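UPF0131 protein ykqA (Bacillus subtilis, PDB 2QIK) probably acts as a gamma-glutamylcyclotransferase, an acyltransferase that releases a gamma-glutamyl group as the cyclic amide 5-oxoproline. Local coordinates at residues T164-T168 with L267-M271; I128-Y133 with Y226-F232; I68-D72 with A94-F98. All blocks are in the same frame, centred on the assembly; numbering follows the deposited sequence. Where two conformers were deposited one is given.

Contact 1. Residues T164-T168 with L267-M271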
loop_
_atom_site.group_PDB
_atom_site.type_symbol
_atom_site.label_atom_id
_atom_site.label_comp_id
_atom_site.label_asym_id
_atom_site.label_seq_id
_atom_site.Cartn_x
_atom_site.Cartn_y
_atom_site.Cartn_z
ATOM N N THR A 164 9.487 3.700 5.953
ATOM C CA THR A 164 9.923 3.316 7.287
ATOM C C THR A 164 8.883 2.556 8.005
ATOM O O THR A 164 7.722 2.888 7.974
ATOM C CB THR A 164 10.239 4.574 8.120
ATOM O OG1 THR A 164 11.157 5.422 7.401
ATOM C CG2 THR A 164 10.872 4.216 9.456
ATOM N N THR A 165 9.307 1.497 8.691
ATOM C CA THR A 165 8.381 0.747 9.558
ATOM C C THR A 165 8.148 1.551 10.841
ATOM O O THR A 165 9.081 1.909 11.566
ATOM C CB THR A 165 8.909 -0.649 9.871
ATOM O OG1 THR A 165 9.065 -1.385 8.670
ATOM C CG2 THR A 165 7.972 -1.431 10.767
ATOM N N ARG A 166 6.881 1.871 11.081
ATOM C CA ARG A 166 6.498 2.721 12.200
ATOM C C ARG A 166 5.244 2.207 12.855
ATOM O O ARG A 166 4.490 1.473 12.250
ATOM C CB ARG A 166 6.260 4.129 11.684
ATOM C CG ARG A 166 7.464 4.814 11.183
ATOM C CD ARG A 166 7.261 6.298 11.053
ATOM N NE ARG A 166 8.405 6.968 10.436
ATOM C CZ ARG A 166 9.499 7.323 11.129
ATOM N NH1 ARG A 166 9.562 7.151 12.437
ATOM N NH2 ARG A 166 10.496 7.876 10.508
ATOM N N PHE A 167 5.011 2.571 14.104
ATOM C CA PHE A 167 3.988 1.964 14.940
ATOM C C PHE A 167 2.844 2.969 15.115
ATOM O O PHE A 167 2.754 3.639 16.137
ATOM C CB PHE A 167 4.625 1.484 16.240
ATOM C CG PHE A 167 5.552 0.372 15.952
ATOM C CD1 PHE A 167 6.815 0.572 15.433
ATOM C CD2 PHE A 167 5.077 -0.908 16.051
ATOM C CE1 PHE A 167 7.570 -0.518 15.007
ATOM C CE2 PHE A 167 5.833 -1.980 15.695
ATOM C CZ PHE A 167 7.045 -1.794 15.129
ATOM N N THR A 168 2.020 3.082 14.062
ATOM C CA THR A 168 1.071 4.161 13.932
ATOM C C THR A 168 -0.384 3.748 14.176
ATOM O O THR A 168 -1.250 4.631 14.183
ATOM C CB THR A 168 1.148 4.741 12.536
ATOM O OG1 THR A 168 0.678 3.759 11.634
ATOM C CG2 THR A 168 2.532 5.163 12.107
ATOM N N LEU A 267 15.412 -1.863 14.254
ATOM C CA LEU A 267 13.982 -2.000 14.479
ATOM C C LEU A 267 13.696 -2.230 15.979
ATOM O O LEU A 267 12.810 -1.622 16.534
ATOM C CB LEU A 267 13.404 -3.121 13.594
ATOM C CG LEU A 267 11.867 -3.368 13.749
ATOM C CD1 LEU A 267 10.986 -2.195 13.389
ATOM C CD2 LEU A 267 11.498 -4.529 12.907
ATOM N N LYS A 268 14.477 -3.124 16.598
ATOM C CA LYS A 268 14.369 -3.361 18.013
ATOM C C LYS A 268 14.622 -2.059 18.772
ATOM O O LYS A 268 13.885 -1.738 19.692
ATOM C CB LYS A 268 15.321 -4.462 18.489
ATOM C CG LYS A 268 14.857 -5.829 18.120
ATOM C CD LYS A 268 15.909 -6.929 18.504
ATOM C CE LYS A 268 15.457 -8.381 18.202
ATOM N NZ LYS A 268 16.511 -9.413 18.490
ATOM N N ARG A 269 15.689 -1.325 18.435
ATOM C CA ARG A 269 15.966 -0.132 19.174
ATOM C C ARG A 269 14.805 0.889 19.022
ATOM O O ARG A 269 14.402 1.593 19.960
ATOM C CB ARG A 269 17.272 0.544 18.667
ATOM C CG ARG A 269 18.725 -0.012 19.056
ATOM C CD ARG A 269 20.133 0.820 18.492
ATOM N NE ARG A 269 20.665 1.404 19.683
ATOM C CZ ARG A 269 20.027 2.271 20.492
ATOM N NH1 ARG A 269 20.645 2.739 21.596
ATOM N NH2 ARG A 269 18.800 2.712 20.209
ATOM N N HIS A 270 14.222 0.959 17.800
ATOM C CA HIS A 270 13.108 1.852 17.582
ATOM C C HIS A 270 11.928 1.468 18.439
ATOM O O HIS A 270 11.337 2.347 19.077
ATOM C CB HIS A 270 12.728 1.866 16.098
ATOM C CG HIS A 270 11.616 2.782 15.773
ATOM N ND1 HIS A 270 11.764 4.157 15.824
ATOM C CD2 HIS A 270 10.351 2.530 15.401
ATOM C CE1 HIS A 270 10.605 4.706 15.534
ATOM N NE2 HIS A 270 9.723 3.746 15.261
HETATM N N MSE A 271 11.518 0.205 18.394
HETATM C CA MSE A 271 10.400 -0.246 19.208
HETATM C C MSE A 271 10.622 0.049 20.688
HETATM O O MSE A 271 9.726 0.456 21.389
HETATM C CB MSE A 271 10.147 -1.716 19.004
HETATM C CG MSE A 271 9.650 -2.059 17.590
HETATM SE SE MSE A 271 9.079 -3.835 17.290
HETATM C CE MSE A 271 10.695 -4.684 17.554
#

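Contact 2. Residues I128-Y133 with Y226-F232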
loop_
_atom_site.group_PDB
_atom_site.type_symbol
_atom_site.label_atom_id
_atom_site.label_comp_id
_atom_site.label_asym_id
_atom_site.label_seq_id
_atom_site.Cartn_x
_atom_site.Cartn_y
_atom_site.Cartn_z
ATOM N N ILE A 128 -0.005 -14.729 -5.265
ATOM C CA ILE A 128 0.145 -13.417 -4.719
ATOM C C ILE A 128 1.576 -13.334 -4.105
ATOM O O ILE A 128 1.926 -14.266 -3.372
ATOM C CB ILE A 128 -0.894 -13.260 -3.610
ATOM C CG1 ILE A 128 -2.332 -13.313 -4.176
ATOM C CG2 ILE A 128 -0.689 -11.973 -2.819
ATOM C CD1 ILE A 128 -2.690 -12.181 -5.173
ATOM N N TYR A 129 2.316 -12.242 -4.348
ATOM C CA TYR A 129 3.568 -11.993 -3.633
ATOM C C TYR A 129 3.170 -11.005 -2.531
ATOM O O TYR A 129 2.796 -9.867 -2.782
ATOM C CB TYR A 129 4.589 -11.428 -4.606
ATOM C CG TYR A 129 5.086 -12.539 -5.489
ATOM C CD1 TYR A 129 6.043 -13.432 -5.011
ATOM C CD2 TYR A 129 4.548 -12.774 -6.734
ATOM C CE1 TYR A 129 6.479 -14.502 -5.781
ATOM C CE2 TYR A 129 4.936 -13.854 -7.478
ATOM C CZ TYR A 129 5.899 -14.690 -7.038
ATOM O OH TYR A 129 6.289 -15.768 -7.804
ATOM N N TYR A 130 3.241 -11.475 -1.298
ATOM C CA TYR A 130 2.781 -10.807 -0.090
ATOM C C TYR A 130 3.979 -10.362 0.745
ATOM O O TYR A 130 4.796 -11.182 1.179
ATOM C CB TYR A 130 1.868 -11.713 0.731
ATOM C CG TYR A 130 1.553 -11.176 2.113
ATOM C CD1 TYR A 130 1.059 -9.915 2.281
ATOM C CD2 TYR A 130 1.818 -11.927 3.221
ATOM C CE1 TYR A 130 0.888 -9.378 3.534
ATOM C CE2 TYR A 130 1.620 -11.426 4.513
ATOM C CZ TYR A 130 1.159 -10.127 4.643
ATOM O OH TYR A 130 1.021 -9.587 5.897
ATOM N N PHE A 131 4.074 -9.041 0.959
ATOM C CA PHE A 131 5.191 -8.424 1.719
ATOM C C PHE A 131 4.758 -8.125 3.163
ATOM O O PHE A 131 3.842 -7.300 3.376
ATOM C CB PHE A 131 5.625 -7.169 1.019
ATOM C CG PHE A 131 6.790 -6.490 1.630
ATOM C CD1 PHE A 131 8.088 -6.988 1.558
ATOM C CD2 PHE A 131 6.639 -5.285 2.298
ATOM C CE1 PHE A 131 9.173 -6.322 2.171
ATOM C CE2 PHE A 131 7.754 -4.697 2.938
ATOM C CZ PHE A 131 8.957 -5.185 2.827
ATOM N N ALA A 132 5.378 -8.824 4.092
ATOM C CA ALA A 132 5.104 -8.655 5.494
ATOM C C ALA A 132 6.270 -7.944 6.160
ATOM O O ALA A 132 7.428 -8.349 5.983
ATOM C CB ALA A 132 4.978 -10.090 6.153
ATOM N N TYR A 133 5.973 -6.979 7.006
ATOM C CA TYR A 133 6.977 -6.147 7.666
ATOM C C TYR A 133 6.842 -6.145 9.183
ATOM O O TYR A 133 7.636 -5.500 9.865
ATOM C CB TYR A 133 6.936 -4.728 7.102
ATOM C CG TYR A 133 5.575 -4.071 7.239
ATOM C CD1 TYR A 133 4.690 -4.101 6.206
ATOM C CD2 TYR A 133 5.164 -3.519 8.424
ATOM C CE1 TYR A 133 3.380 -3.562 6.338
ATOM C CE2 TYR A 133 3.931 -2.982 8.567
ATOM C CZ TYR A 133 3.013 -3.020 7.541
ATOM O OH TYR A 133 1.807 -2.451 7.775
ATOM N N TYR A 226 10.377 -7.622 -7.703
ATOM C CA TYR A 226 9.010 -8.109 -7.703
ATOM C C TYR A 226 8.033 -6.921 -7.711
ATOM O O TYR A 226 8.096 -6.042 -6.836
ATOM C CB TYR A 226 8.747 -8.969 -6.433
ATOM C CG TYR A 226 9.504 -10.287 -6.480
ATOM C CD1 TYR A 226 8.848 -11.416 -6.969
ATOM C CD2 TYR A 226 10.785 -10.384 -6.012
ATOM C CE1 TYR A 226 9.489 -12.681 -6.992
ATOM C CE2 TYR A 226 11.451 -11.593 -6.082
ATOM C CZ TYR A 226 10.773 -12.702 -6.570
ATOM O OH TYR A 226 11.376 -13.932 -6.633
ATOM N N LYS A 227 7.117 -6.937 -8.651
ATOM C CA LYS A 227 6.205 -5.767 -8.901
ATOM C C LYS A 227 4.808 -6.029 -8.338
ATOM O O LYS A 227 4.282 -7.132 -8.388
ATOM C CB LYS A 227 6.016 -5.587 -10.400
ATOM C CG LYS A 227 7.333 -5.212 -11.068
ATOM C CD LYS A 227 7.236 -5.091 -12.525
ATOM C CE LYS A 227 8.607 -4.752 -13.080
ATOM N NZ LYS A 227 9.399 -3.636 -12.450
ATOM N N ASP A 228 4.202 -4.983 -7.786
ATOM C CA ASP A 228 2.809 -5.080 -7.346
ATOM C C ASP A 228 2.645 -6.128 -6.277
ATOM O O ASP A 228 1.678 -6.866 -6.273
ATOM C CB ASP A 228 1.860 -5.235 -8.513
ATOM C CG ASP A 228 1.665 -3.971 -9.268
ATOM O OD1 ASP A 228 1.260 -4.059 -10.470
ATOM O OD2 ASP A 228 1.870 -2.845 -8.789
ATOM N N CYS A 229 3.593 -6.180 -5.327
ATOM C CA CYS A 229 3.473 -7.059 -4.174
ATOM C C CYS A 229 2.398 -6.474 -3.244
ATOM O O CYS A 229 2.306 -5.263 -3.051
ATOM C CB CYS A 229 4.761 -7.112 -3.410
ATOM S SG CYS A 229 6.117 -7.756 -4.372
ATOM N N LEU A 230 1.541 -7.340 -2.719
ATOM C CA LEU A 230 0.529 -6.925 -1.741
ATOM C C LEU A 230 1.153 -6.685 -0.394
ATOM O O LEU A 230 1.985 -7.453 0.088
ATOM C CB LEU A 230 -0.445 -8.059 -1.573
ATOM C CG LEU A 230 -1.520 -7.934 -0.463
ATOM C CD1 LEU A 230 -2.461 -6.777 -0.816
ATOM C CD2 LEU A 230 -2.263 -9.155 -0.300
ATOM N N THR A 231 0.746 -5.584 0.246
ATOM C CA THR A 231 1.004 -5.343 1.652
ATOM C C THR A 231 -0.219 -4.687 2.261
ATOM O O THR A 231 -1.222 -4.539 1.577
ATOM C CB THR A 231 2.335 -4.553 1.779
ATOM O OG1 THR A 231 2.779 -4.637 3.139
ATOM C CG2 THR A 231 2.207 -3.122 1.434
ATOM N N PHE A 232 -0.163 -4.370 3.557
ATOM C CA PHE A 232 -1.273 -3.732 4.215
ATOM C C PHE A 232 -0.752 -2.538 4.952
ATOM O O PHE A 232 0.332 -2.584 5.561
ATOM C CB PHE A 232 -1.988 -4.704 5.182
ATOM C CG PHE A 232 -2.667 -5.817 4.491
ATOM C CD1 PHE A 232 -1.989 -6.978 4.213
ATOM C CD2 PHE A 232 -3.975 -5.692 4.047
ATOM C CE1 PHE A 232 -2.586 -7.993 3.519
ATOM C CE2 PHE A 232 -4.596 -6.705 3.373
ATOM C CZ PHE A 232 -3.893 -7.859 3.097
HETATM O O HOH W 1 1.417 -10.142 -6.133
#

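Contact 3. Residues I68-D72 with A94-F98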
loop_
_atom_site.group_PDB
_atom_site.type_symbol
_atom_site.label_atom_id
_atom_site.label_comp_id
_atom_site.label_asym_id
_atom_site.label_seq_id
_atom_site.Cartn_x
_atom_site.Cartn_y
_atom_site.Cartn_z
ATOM N N ILE A 68 0.897 16.375 -19.785
ATOM C CA ILE A 68 -0.544 16.729 -19.669
ATOM C C ILE A 68 -1.208 16.891 -21.034
ATOM O O ILE A 68 -2.327 16.425 -21.221
ATOM C CB ILE A 68 -0.753 17.951 -18.761
ATOM C CG1 ILE A 68 -0.232 17.707 -17.364
ATOM C CG2 ILE A 68 -2.213 18.390 -18.715
ATOM C CD1 ILE A 68 -0.870 16.452 -16.648
ATOM N N HIS A 69 -0.510 17.508 -22.012
ATOM C CA HIS A 69 -1.081 17.505 -23.356
ATOM C C HIS A 69 -1.338 16.116 -23.918
ATOM O O HIS A 69 -2.358 15.861 -24.543
ATOM C CB HIS A 69 -0.200 18.253 -24.369
ATOM C CG HIS A 69 -0.194 19.740 -24.214
ATOM N ND1 HIS A 69 0.924 20.551 -24.100
ATOM C CD2 HIS A 69 -1.252 20.583 -24.075
ATOM C CE1 HIS A 69 0.547 21.821 -23.941
ATOM N NE2 HIS A 69 -0.781 21.849 -23.933
ATOM N N LYS A 70 -0.353 15.212 -23.734
ATOM C CA LYS A 70 -0.452 13.853 -24.221
ATOM C C LYS A 70 -1.694 13.188 -23.613
ATOM O O LYS A 70 -2.412 12.438 -24.258
ATOM C CB LYS A 70 0.841 13.037 -23.980
ATOM C CG LYS A 70 1.940 13.481 -24.796
ATOM C CD LYS A 70 3.277 13.085 -24.349
ATOM C CE LYS A 70 3.552 11.815 -24.708
ATOM N NZ LYS A 70 4.816 11.255 -24.104
ATOM N N LEU A 71 -1.851 13.354 -22.311
ATOM C CA LEU A 71 -3.019 12.783 -21.625
ATOM C C LEU A 71 -4.333 13.394 -22.099
ATOM O O LEU A 71 -5.316 12.687 -22.332
ATOM C CB LEU A 71 -2.879 12.946 -20.096
ATOM C CG LEU A 71 -1.662 12.234 -19.495
ATOM C CD1 LEU A 71 -1.703 12.441 -17.971
ATOM C CD2 LEU A 71 -1.561 10.791 -19.834
ATOM N N ASP A 72 -4.397 14.726 -22.234
ATOM C CA ASP A 72 -5.537 15.338 -22.778
ATOM C C ASP A 72 -5.957 14.749 -24.130
ATOM O O ASP A 72 -7.137 14.512 -24.392
ATOM C CB ASP A 72 -5.292 16.829 -22.979
ATOM C CG ASP A 72 -5.145 17.624 -21.743
ATOM O OD1 ASP A 72 -5.602 17.220 -20.646
ATOM O OD2 ASP A 72 -4.667 18.797 -21.828
ATOM N N ALA A 94 -3.746 18.184 -6.695
ATOM C CA ALA A 94 -3.353 17.500 -7.931
ATOM C C ALA A 94 -4.465 17.466 -8.933
ATOM O O ALA A 94 -5.624 17.433 -8.592
ATOM C CB ALA A 94 -2.873 16.081 -7.588
ATOM N N LEU A 95 -4.082 17.376 -10.216
ATOM C CA LEU A 95 -5.010 17.149 -11.286
ATOM C C LEU A 95 -5.522 15.721 -11.232
ATOM O O LEU A 95 -4.842 14.792 -10.816
ATOM C CB LEU A 95 -4.263 17.278 -12.603
ATOM C CG LEU A 95 -3.903 18.687 -12.983
ATOM C CD1 LEU A 95 -2.903 18.700 -14.164
ATOM C CD2 LEU A 95 -5.187 19.489 -13.375
ATOM N N ILE A 96 -6.725 15.546 -11.755
ATOM C CA ILE A 96 -7.335 14.197 -11.876
ATOM C C ILE A 96 -8.214 14.222 -13.116
ATOM O O ILE A 96 -8.896 15.220 -13.359
ATOM C CB ILE A 96 -8.113 13.804 -10.627
ATOM C CG1 ILE A 96 -8.554 12.342 -10.670
ATOM C CG2 ILE A 96 -9.272 14.738 -10.371
ATOM C CD1 ILE A 96 -9.210 11.871 -9.335
ATOM N N TYR A 97 -8.211 13.128 -13.892
ATOM C CA TYR A 97 -9.051 12.962 -15.058
ATOM C C TYR A 97 -10.274 12.169 -14.688
ATOM O O TYR A 97 -10.204 11.214 -13.945
ATOM C CB TYR A 97 -8.266 12.252 -16.188
ATOM C CG TYR A 97 -7.238 13.138 -16.867
ATOM C CD1 TYR A 97 -7.521 13.776 -18.053
ATOM C CD2 TYR A 97 -6.000 13.358 -16.302
ATOM C CE1 TYR A 97 -6.574 14.612 -18.680
ATOM C CE2 TYR A 97 -5.050 14.197 -16.909
ATOM C CZ TYR A 97 -5.376 14.849 -18.080
ATOM O OH TYR A 97 -4.385 15.607 -18.627
ATOM N N PHE A 98 -11.387 12.496 -15.324
ATOM C CA PHE A 98 -12.668 11.773 -15.067
ATOM C C PHE A 98 -13.512 11.764 -16.301
ATOM O O PHE A 98 -13.450 12.680 -17.098
ATOM C CB PHE A 98 -13.436 12.431 -13.858
ATOM C CG PHE A 98 -13.855 13.859 -14.122
ATOM C CD1 PHE A 98 -15.145 14.149 -14.612
ATOM C CD2 PHE A 98 -13.024 14.935 -13.770
ATOM C CE1 PHE A 98 -15.569 15.462 -14.794
ATOM C CE2 PHE A 98 -13.438 16.236 -13.992
ATOM C CZ PHE A 98 -14.703 16.502 -14.495
#

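Contact 1. Residues T164-T168 with L267-M271
Phe-167 and Met-271 meet at the heart of a helix-on-strand contact, in which the C-terminal helix 261-273 lies along strand 164-171 of the hairpin that this strand makes with strand 174-180. The two short segments run in broadly the same direction, their axes 9.9 Å apart at closest approach, and side chains bridge the gap. The CB of Phe-167 points toward the helix, and its ring tip, CZ, comes to 3.6 Å from Met-271 CG. The selenium of Met-271, a selenomethionine, sits 50° off the ring normal, with SE 4.5 Å from the Phe-167 ring centroid: an oblique Met-aromatic contact. Two helix residues approach the rim of the same ring near its plane. Leu-267 CD1 lies 4.1 Å from Phe-167 CE1 and also touches the methyl of Thr-165, while His-270 CD2 is 4.0 Å from Phe-167 CD1. His-270 holds its CG trans to the backbone N (chi1 -178°), which carries the imidazole across to the strand. There CE1 stands 4.1 Å from Arg-166 NH1, with the guanidinium and imidazole planes 77° apart. Ile-251 of helix 245-258 touches both Phe-167 and Leu-267. The polar ends converge on Glu-240, whose OE2 forms a salt bridge with Arg-166 NH1 and whose OE1 is hydrogen-bonded to His-270 NE2 and Phe-167 N; Asp-182 OD1 forms a second salt bridge, with Arg-166 NE. An apolar patch thus adjoins a carboxylate shared by strand and helix, and this anion would probably offset any positive charge on the histidine beside the arginine.

Contact 2. Residues I128-Y133 with Y226-F232
Tyr-130 and Leu-230 pair in a single parallel bridge that joins strand 128-132, at the edge of one antiparallel sheet, to strand 224-234 of another, consistent with the barrel of the AIG2-like fold. Leu-230 N donates to Tyr-129 O at 2.8 Å, and Phe-131 N gives Leu-230 O an almost straight bond (174° at the hydrogen). Beyond the bridge Tyr-133 takes over. From CB, which points toward the other strand, chi1 of 58° swings CG between the backbone N and the carbonyl carbon and turns the ring across Thr-231, its hydroxyl end reaching Phe-232. CD1 lies 3.7 Å from Thr-231 OG1, and CE1 is nearer still to that oxygen, which sits in the ring plane at its edge. CE1 and then CZ pass Phe-232 O, also in the ring plane at the edge, before Tyr-133 OH donates to Phe-232 O at 2.7 Å. Thr-231 OG1 in turn gives its hydrogen to Phe-131 O, 2.9 Å away and reached with a tilt from the carbonyl plane. A phenylalanine in place of Tyr-133 would probably leave Phe-232 O without this donor and the ring freer to shift at its far end. At the other end Tyr-226 CE1 comes over one face of the Tyr-129 ring, 3.7 Å from Tyr-129 CE1, with the ring planes 43° apart. Tyr-130 CE1 meets the edge of the Phe-232 ring, 3.7 Å from Phe-232 CE1. A water takes the hydrogen of Tyr-129 N and donates to Asp-228 O. Side-chain hydroxyls therefore carry the strand pairing on after the backbone bonds end, and the Tyr-133 bond holds the tip of a residue whose backbone N is hydrogen-bonded to a citrate, probably from the crystallisation liquor.

Contact 3. Residues I68-D72 with A94-F98
Tyr-97 (chi1 -74°) and Asp-72 (chi1 -68°) have the same chi1 setting, CG trans to the carbonyl carbon, which sends the phenol toward the helix and turns the carboxylate to meet it. A helix packs here against the barrel: helix 65-74 runs along strand 90-98, segment axes 11.2 Å apart, and that strand pairs with strand 79-87 and, through Leu-95 backbone bonds to Leu-4 and Phe-6, with strand 3-7, so that the sheet closes on itself as in the AIG2-like fold. Tyr-97 reaches across to the helix, where its OH donates to Asp-72 OD1 at 2.9 Å; the acceptor lies near the ring plane at its edge, but the hydroxyl approaches the carboxylate from above, 49° out of its plane. The same OD1 makes a salt bridge with Lys-80, a second partner likely to stabilise the ionised aspartate. Leu-71 crosses the phenol at about a right angle, its CB 3.7 Å from Tyr-97 CZ and its CD1 3.9 Å from Tyr-97 CE2. Leu-71 also touches Leu-11, and Tyr-97 O is hydrogen-bonded to Tyr-8 OH; both Leu-11 and Tyr-8 are probably substrate-binding residues, so the contact backs onto the likely active site. Beside the phenol, Ile-68 CG2 comes to 3.5 Å from Tyr-97 OH. Toward the start of the strand segment, Ile-68 and Leu-95 reach for each other tip to tip, CD1 of Ile-68 lying 3.9 Å from CD1 of Leu-95.

From the N terminus, contact 3 comes first and closes the shortest loop: helix 65-74 leads into strands 79-87 and 90-98, and the last of these returns against the helix. It is complete before the others begin. Contact 2 opens at 128-133 and contact 1 at 164-168; contact 2 then closes at 226-232 and contact 1 at 267-271, so the two cross. They also touch, Thr-165 CG2 packing 4.2 Å from Tyr-133 O. Together they tie two sheets, a hairpin and the C-terminal helix into the second half of the chain. Contact 3 belongs to the first half, its centre about 29 Å from that of contact 2 and about 38 Å from that of contact 1.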